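Local coordinates for protein lipase (Photobacterium sp. M37, PDB 2ORY) that probably hydrolyses the ester bonds of triacylglycerols as a cold-adapted lipase of the alpha/beta hydrolase fold, at residues Q7-T21 against M320-E333. Numbering follows the deposited sequence.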
loop_
_atom_site.group_PDB
_atom_site.type_symbol
_atom_site.label_atom_id
_atom_site.label_comp_id
_atom_site.label_asym_id
_atom_site.label_seq_id
_atom_site.Cartn_x
_atom_site.Cartn_y
_atom_site.Cartn_z
ATOM N N GLN A 7 -9.232 -7.464 -8.148
ATOM C CA GLN A 7 -9.580 -6.314 -8.975
ATOM C C GLN A 7 -10.377 -5.303 -8.151
ATOM O O GLN A 7 -10.237 -4.089 -8.313
ATOM C CB GLN A 7 -10.417 -6.756 -10.175
ATOM C CG GLN A 7 -9.696 -7.706 -11.107
ATOM C CD GLN A 7 -10.586 -8.149 -12.242
ATOM O OE1 GLN A 7 -11.585 -8.838 -12.030
ATOM N NE2 GLN A 7 -10.240 -7.744 -13.454
ATOM N N LEU A 8 -11.216 -5.807 -7.259
ATOM C CA LEU A 8 -12.015 -4.923 -6.438
ATOM C C LEU A 8 -11.131 -4.131 -5.510
ATOM O O LEU A 8 -11.272 -2.921 -5.412
ATOM C CB LEU A 8 -13.038 -5.711 -5.630
ATOM C CG LEU A 8 -13.951 -4.868 -4.742
ATOM C CD1 LEU A 8 -14.776 -3.919 -5.602
ATOM C CD2 LEU A 8 -14.866 -5.792 -3.956
ATOM N N MET A 9 -10.221 -4.811 -4.824
ATOM C CA MET A 9 -9.296 -4.148 -3.914
ATOM C C MET A 9 -8.356 -3.167 -4.648
ATOM O O MET A 9 -7.879 -2.200 -4.059
ATOM C CB MET A 9 -8.479 -5.194 -3.148
ATOM C CG MET A 9 -9.302 -6.131 -2.257
ATOM S SD MET A 9 -10.483 -5.335 -1.143
ATOM C CE MET A 9 -9.474 -4.770 0.063
ATOM N N LEU A 10 -8.072 -3.426 -5.922
ATOM C CA LEU A 10 -7.224 -2.524 -6.706
ATOM C C LEU A 10 -7.991 -1.217 -6.843
ATOM O O LEU A 10 -7.419 -0.134 -6.770
ATOM C CB LEU A 10 -6.963 -3.088 -8.106
ATOM C CG LEU A 10 -6.088 -2.179 -8.981
ATOM C CD1 LEU A 10 -4.672 -2.167 -8.385
ATOM C CD2 LEU A 10 -6.056 -2.664 -10.425
ATOM N N ALA A 11 -9.302 -1.344 -7.047
ATOM C CA ALA A 11 -10.184 -0.193 -7.181
ATOM C C ALA A 11 -10.209 0.642 -5.903
ATOM O O ALA A 11 -10.217 1.869 -5.953
ATOM C CB ALA A 11 -11.608 -0.664 -7.534
ATOM N N PHE A 12 -10.243 -0.021 -4.755
ATOM C CA PHE A 12 -10.260 0.697 -3.487
ATOM C C PHE A 12 -8.899 1.311 -3.210
ATOM O O PHE A 12 -8.805 2.404 -2.659
ATOM C CB PHE A 12 -10.623 -0.241 -2.338
ATOM C CG PHE A 12 -12.081 -0.589 -2.279
ATOM C CD1 PHE A 12 -12.503 -1.914 -2.410
ATOM C CD2 PHE A 12 -13.030 0.405 -2.056
ATOM C CE1 PHE A 12 -13.847 -2.241 -2.314
ATOM C CE2 PHE A 12 -14.376 0.089 -1.961
ATOM C CZ PHE A 12 -14.789 -1.240 -2.088
ATOM N N SER A 13 -7.844 0.601 -3.594
ATOM C CA SER A 13 -6.499 1.098 -3.378
ATOM C C SER A 13 -6.289 2.361 -4.195
ATOM O O SER A 13 -5.664 3.312 -3.720
ATOM C CB SER A 13 -5.456 0.053 -3.774
ATOM O OG SER A 13 -5.372 -0.980 -2.805
ATOM N N TYR A 14 -6.819 2.380 -5.415
ATOM C CA TYR A 14 -6.651 3.552 -6.281
ATOM C C TYR A 14 -7.568 4.719 -5.959
ATOM O O TYR A 14 -7.195 5.881 -6.161
ATOM C CB TYR A 14 -6.768 3.165 -7.759
ATOM C CG TYR A 14 -5.432 2.700 -8.323
ATOM C CD1 TYR A 14 -4.749 1.629 -7.740
ATOM C CD2 TYR A 14 -4.830 3.353 -9.404
ATOM C CE1 TYR A 14 -3.500 1.218 -8.207
ATOM C CE2 TYR A 14 -3.571 2.946 -9.895
ATOM C CZ TYR A 14 -2.910 1.875 -9.284
ATOM O OH TYR A 14 -1.668 1.454 -9.725
ATOM N N MET A 15 -8.749 4.420 -5.432
ATOM C CA MET A 15 -9.688 5.467 -5.043
ATOM C C MET A 15 -9.068 6.245 -3.877
ATOM O O MET A 15 -9.420 7.395 -3.634
ATOM C CB MET A 15 -11.019 4.845 -4.605
ATOM C CG MET A 15 -12.139 5.864 -4.364
ATOM S SD MET A 15 -13.714 5.072 -3.929
ATOM C CE MET A 15 -13.479 4.769 -2.214
ATOM N N SER A 16 -8.145 5.597 -3.164
ATOM C CA SER A 16 -7.442 6.201 -2.037
ATOM C C SER A 16 -6.636 7.416 -2.464
ATOM O O SER A 16 -6.394 8.326 -1.671
ATOM C CB SER A 16 -6.468 5.197 -1.431
ATOM O OG SER A 16 -7.129 4.000 -1.108
ATOM N N TYR A 17 -6.215 7.412 -3.718
ATOM C CA TYR A 17 -5.394 8.481 -4.254
ATOM C C TYR A 17 -6.083 9.799 -4.634
ATOM O O TYR A 17 -5.411 10.751 -5.037
ATOM C CB TYR A 17 -4.587 7.942 -5.445
ATOM C CG TYR A 17 -3.441 7.041 -5.017
ATOM C CD1 TYR A 17 -3.310 5.748 -5.524
ATOM C CD2 TYR A 17 -2.495 7.482 -4.085
ATOM C CE1 TYR A 17 -2.270 4.914 -5.116
ATOM C CE2 TYR A 17 -1.448 6.656 -3.672
ATOM C CZ TYR A 17 -1.345 5.375 -4.191
ATOM O OH TYR A 17 -0.307 4.567 -3.792
ATOM N N TYR A 18 -7.401 9.879 -4.503
ATOM C CA TYR A 18 -8.070 11.121 -4.848
ATOM C C TYR A 18 -7.479 12.239 -4.020
ATOM O O TYR A 18 -7.264 12.074 -2.825
ATOM C CB TYR A 18 -9.569 11.024 -4.597
ATOM C CG TYR A 18 -10.347 10.587 -5.814
ATOM C CD1 TYR A 18 -11.163 9.460 -5.773
ATOM C CD2 TYR A 18 -10.285 11.316 -6.999
ATOM C CE1 TYR A 18 -11.902 9.069 -6.875
ATOM C CE2 TYR A 18 -11.021 10.934 -8.113
ATOM C CZ TYR A 18 -11.829 9.812 -8.042
ATOM O OH TYR A 18 -12.583 9.427 -9.128
ATOM N N GLY A 19 -7.200 13.367 -4.661
ATOM C CA GLY A 19 -6.629 14.489 -3.942
ATOM C C GLY A 19 -5.160 14.332 -3.563
ATOM O O GLY A 19 -4.700 14.916 -2.575
ATOM N N ILE A 20 -4.413 13.560 -4.345
ATOM C CA ILE A 20 -3.001 13.355 -4.051
ATOM C C ILE A 20 -2.179 14.618 -4.306
ATOM O O ILE A 20 -1.137 14.825 -3.686
ATOM C CB ILE A 20 -2.427 12.157 -4.869
ATOM C CG1 ILE A 20 -2.020 11.034 -3.920
ATOM C CG2 ILE A 20 -1.227 12.580 -5.688
ATOM C CD1 ILE A 20 -1.056 11.452 -2.874
ATOM N N THR A 21 -2.657 15.466 -5.207
ATOM C CA THR A 21 -1.955 16.706 -5.532
ATOM C C THR A 21 -2.781 17.947 -5.173
ATOM O O THR A 21 -2.655 19.002 -5.800
ATOM C CB THR A 21 -1.607 16.748 -7.029
ATOM O OG1 THR A 21 -2.763 16.375 -7.792
ATOM C CG2 THR A 21 -0.460 15.786 -7.342
ATOM N N MET A 320 -4.126 -5.877 -15.168
ATOM C CA MET A 320 -5.252 -6.531 -14.518
ATOM C C MET A 320 -6.569 -6.227 -15.212
ATOM O O MET A 320 -7.641 -6.413 -14.633
ATOM C CB MET A 320 -5.324 -6.112 -13.040
ATOM C CG MET A 320 -4.255 -6.744 -12.143
ATOM S SD MET A 320 -4.393 -6.337 -10.355
ATOM C CE MET A 320 -3.021 -5.264 -10.208
ATOM N N GLY A 321 -6.480 -5.767 -16.455
ATOM C CA GLY A 321 -7.666 -5.443 -17.230
ATOM C C GLY A 321 -8.614 -4.458 -16.577
ATOM O O GLY A 321 -9.834 -4.619 -16.643
ATOM N N MET A 322 -8.070 -3.414 -15.972
ATOM C CA MET A 322 -8.904 -2.443 -15.286
ATOM C C MET A 322 -8.794 -1.030 -15.865
ATOM O O MET A 322 -9.353 -0.074 -15.311
ATOM C CB MET A 322 -8.535 -2.432 -13.799
ATOM C CG MET A 322 -8.931 -3.690 -13.037
ATOM S SD MET A 322 -10.691 -3.740 -12.714
ATOM C CE MET A 322 -10.777 -2.828 -11.193
ATOM N N MET A 323 -8.086 -0.909 -16.985
ATOM C CA MET A 323 -7.896 0.382 -17.635
ATOM C C MET A 323 -9.199 1.141 -17.846
ATOM O O MET A 323 -9.274 2.338 -17.588
ATOM C CB MET A 323 -7.170 0.199 -18.972
ATOM C CG MET A 323 -5.688 -0.138 -18.829
ATOM S SD MET A 323 -4.830 1.127 -17.858
ATOM C CE MET A 323 -4.166 2.176 -19.141
ATOM N N ASP A 324 -10.238 0.454 -18.291
ATOM C CA ASP A 324 -11.503 1.131 -18.526
ATOM C C ASP A 324 -12.328 1.221 -17.265
ATOM O O ASP A 324 -13.400 1.822 -17.266
ATOM C CB ASP A 324 -12.288 0.389 -19.602
ATOM C CG ASP A 324 -11.572 0.381 -20.936
ATOM O OD1 ASP A 324 -11.826 -0.542 -21.738
ATOM O OD2 ASP A 324 -10.759 1.302 -21.188
ATOM N N ASP A 325 -11.814 0.638 -16.186
ATOM C CA ASP A 325 -12.517 0.616 -14.908
ATOM C C ASP A 325 -12.042 1.606 -13.842
ATOM O O ASP A 325 -12.832 1.997 -12.969
ATOM C CB ASP A 325 -12.479 -0.797 -14.341
ATOM C CG ASP A 325 -13.260 -1.776 -15.188
ATOM O OD1 ASP A 325 -14.505 -1.642 -15.231
ATOM O OD2 ASP A 325 -12.636 -2.661 -15.820
ATOM N N ILE A 326 -10.767 1.999 -13.909
ATOM C CA ILE A 326 -10.172 2.937 -12.952
ATOM C C ILE A 326 -9.704 4.221 -13.655
ATOM O O ILE A 326 -8.711 4.217 -14.381
ATOM C CB ILE A 326 -8.994 2.263 -12.244
ATOM C CG1 ILE A 326 -9.528 1.074 -11.439
ATOM C CG2 ILE A 326 -8.235 3.271 -11.386
ATOM C CD1 ILE A 326 -8.463 0.274 -10.695
ATOM N N PRO A 327 -10.412 5.338 -13.422
ATOM C CA PRO A 327 -10.164 6.672 -13.993
ATOM C C PRO A 327 -8.894 7.346 -13.526
ATOM O O PRO A 327 -8.933 8.286 -12.733
ATOM C CB PRO A 327 -11.407 7.451 -13.582
ATOM C CG PRO A 327 -11.690 6.896 -12.231
ATOM C CD PRO A 327 -11.483 5.402 -12.410
ATOM N N LEU A 328 -7.776 6.874 -14.044
ATOM C CA LEU A 328 -6.471 7.389 -13.660
ATOM C C LEU A 328 -6.338 8.900 -13.770
ATOM O O LEU A 328 -5.989 9.566 -12.796
ATOM C CB LEU A 328 -5.392 6.706 -14.496
ATOM C CG LEU A 328 -5.246 5.201 -14.255
ATOM C CD1 LEU A 328 -4.271 4.638 -15.271
ATOM C CD2 LEU A 328 -4.767 4.921 -12.818
ATOM N N THR A 329 -6.624 9.438 -14.949
ATOM C CA THR A 329 -6.518 10.874 -15.181
ATOM C C THR A 329 -7.374 11.671 -14.200
ATOM O O THR A 329 -7.013 12.775 -13.794
ATOM C CB THR A 329 -6.916 11.217 -16.633
ATOM O OG1 THR A 329 -8.210 10.667 -16.913
ATOM C CG2 THR A 329 -5.918 10.624 -17.615
ATOM N N ASP A 330 -8.506 11.112 -13.799
ATOM C CA ASP A 330 -9.359 11.813 -12.859
ATOM C C ASP A 330 -8.791 11.757 -11.451
ATOM O O ASP A 330 -8.986 12.672 -10.650
ATOM C CB ASP A 330 -10.751 11.206 -12.858
ATOM C CG ASP A 330 -11.695 11.950 -11.955
ATOM O OD1 ASP A 330 -11.883 13.166 -12.172
ATOM O OD2 ASP A 330 -12.249 11.330 -11.025
ATOM N N ILE A 331 -8.086 10.677 -11.138
ATOM C CA ILE A 331 -7.509 10.537 -9.809
ATOM C C ILE A 331 -6.186 11.285 -9.661
ATOM O O ILE A 331 -5.997 12.038 -8.713
ATOM C CB ILE A 331 -7.254 9.063 -9.473
ATOM C CG1 ILE A 331 -8.542 8.259 -9.626
ATOM C CG2 ILE A 331 -6.736 8.942 -8.047
ATOM C CD1 ILE A 331 -8.326 6.756 -9.527
ATOM N N PHE A 332 -5.272 11.075 -10.600
ATOM C CA PHE A 332 -3.962 11.704 -10.516
ATOM C C PHE A 332 -3.850 13.037 -11.222
ATOM O O PHE A 332 -2.934 13.811 -10.989
ATOM C CB PHE A 332 -2.881 10.754 -11.043
ATOM C CG PHE A 332 -2.769 9.471 -10.253
ATOM C CD1 PHE A 332 -3.598 8.390 -10.541
ATOM C CD2 PHE A 332 -1.873 9.361 -9.183
ATOM C CE1 PHE A 332 -3.545 7.217 -9.778
ATOM C CE2 PHE A 332 -1.812 8.184 -8.405
ATOM C CZ PHE A 332 -2.646 7.117 -8.705
ATOM N N GLU A 333 -4.807 13.333 -12.078
ATOM C CA GLU A 333 -4.753 14.595 -12.803
ATOM C C GLU A 333 -3.391 14.742 -13.461
ATOM O O GLU A 333 -2.934 13.852 -14.177
ATOM C CB GLU A 333 -4.995 15.776 -11.854
ATOM C CG GLU A 333 -6.334 15.716 -11.129
ATOM C CD GLU A 333 -6.499 16.848 -10.133
ATOM O OE1 GLU A 333 -5.831 16.830 -9.076
ATOM O OE2 GLU A 333 -7.289 17.773 -10.413
#
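Gln-7 NE2 gives a fairly straight hydrogen bond (156° at the hydrogen) to Met-320 O, 3.1 Å away and in the plane of the amide; OE1 of the same amide accepts from Thr-4 N. Tyr-18 OH donates to Asp-330 OD2 at 2.7 Å, the carboxylate oxygen lying at the edge of the ring.

The rest of the contact is mainly packing of aliphatic and aromatic side chains. Leu-10 and Met-320 meet tip to tip, and Ile-326 lies across Leu-10 at about a right angle, its CD1 3.8 Å from Leu-10 CD2. A turn about the CB-CG bond (chi2 -75°) helps bring Met-322 CE against Gln-7 O. Leu-328 CD2 lies at the edge of the Tyr-14 ring, 3.7 Å from Tyr-14 CE2. Ile-331 uses two branches: CG1 makes a CH-pi contact over one face of Tyr-18, while CG2 presses on Tyr-17 CB at 3.5 Å. Phe-332 meets the Tyr-17 ring obliquely, planes at 43°.

Tyr-17 OH is hydrogen-bonded to His-173 ND1, and its side chain touches Ser-174, the probable catalytic serine on the nucleophile elbow. Apolar packing thus carries most of the contact, while two directional bonds fix Gln-7 and Tyr-18 on residues 320-333.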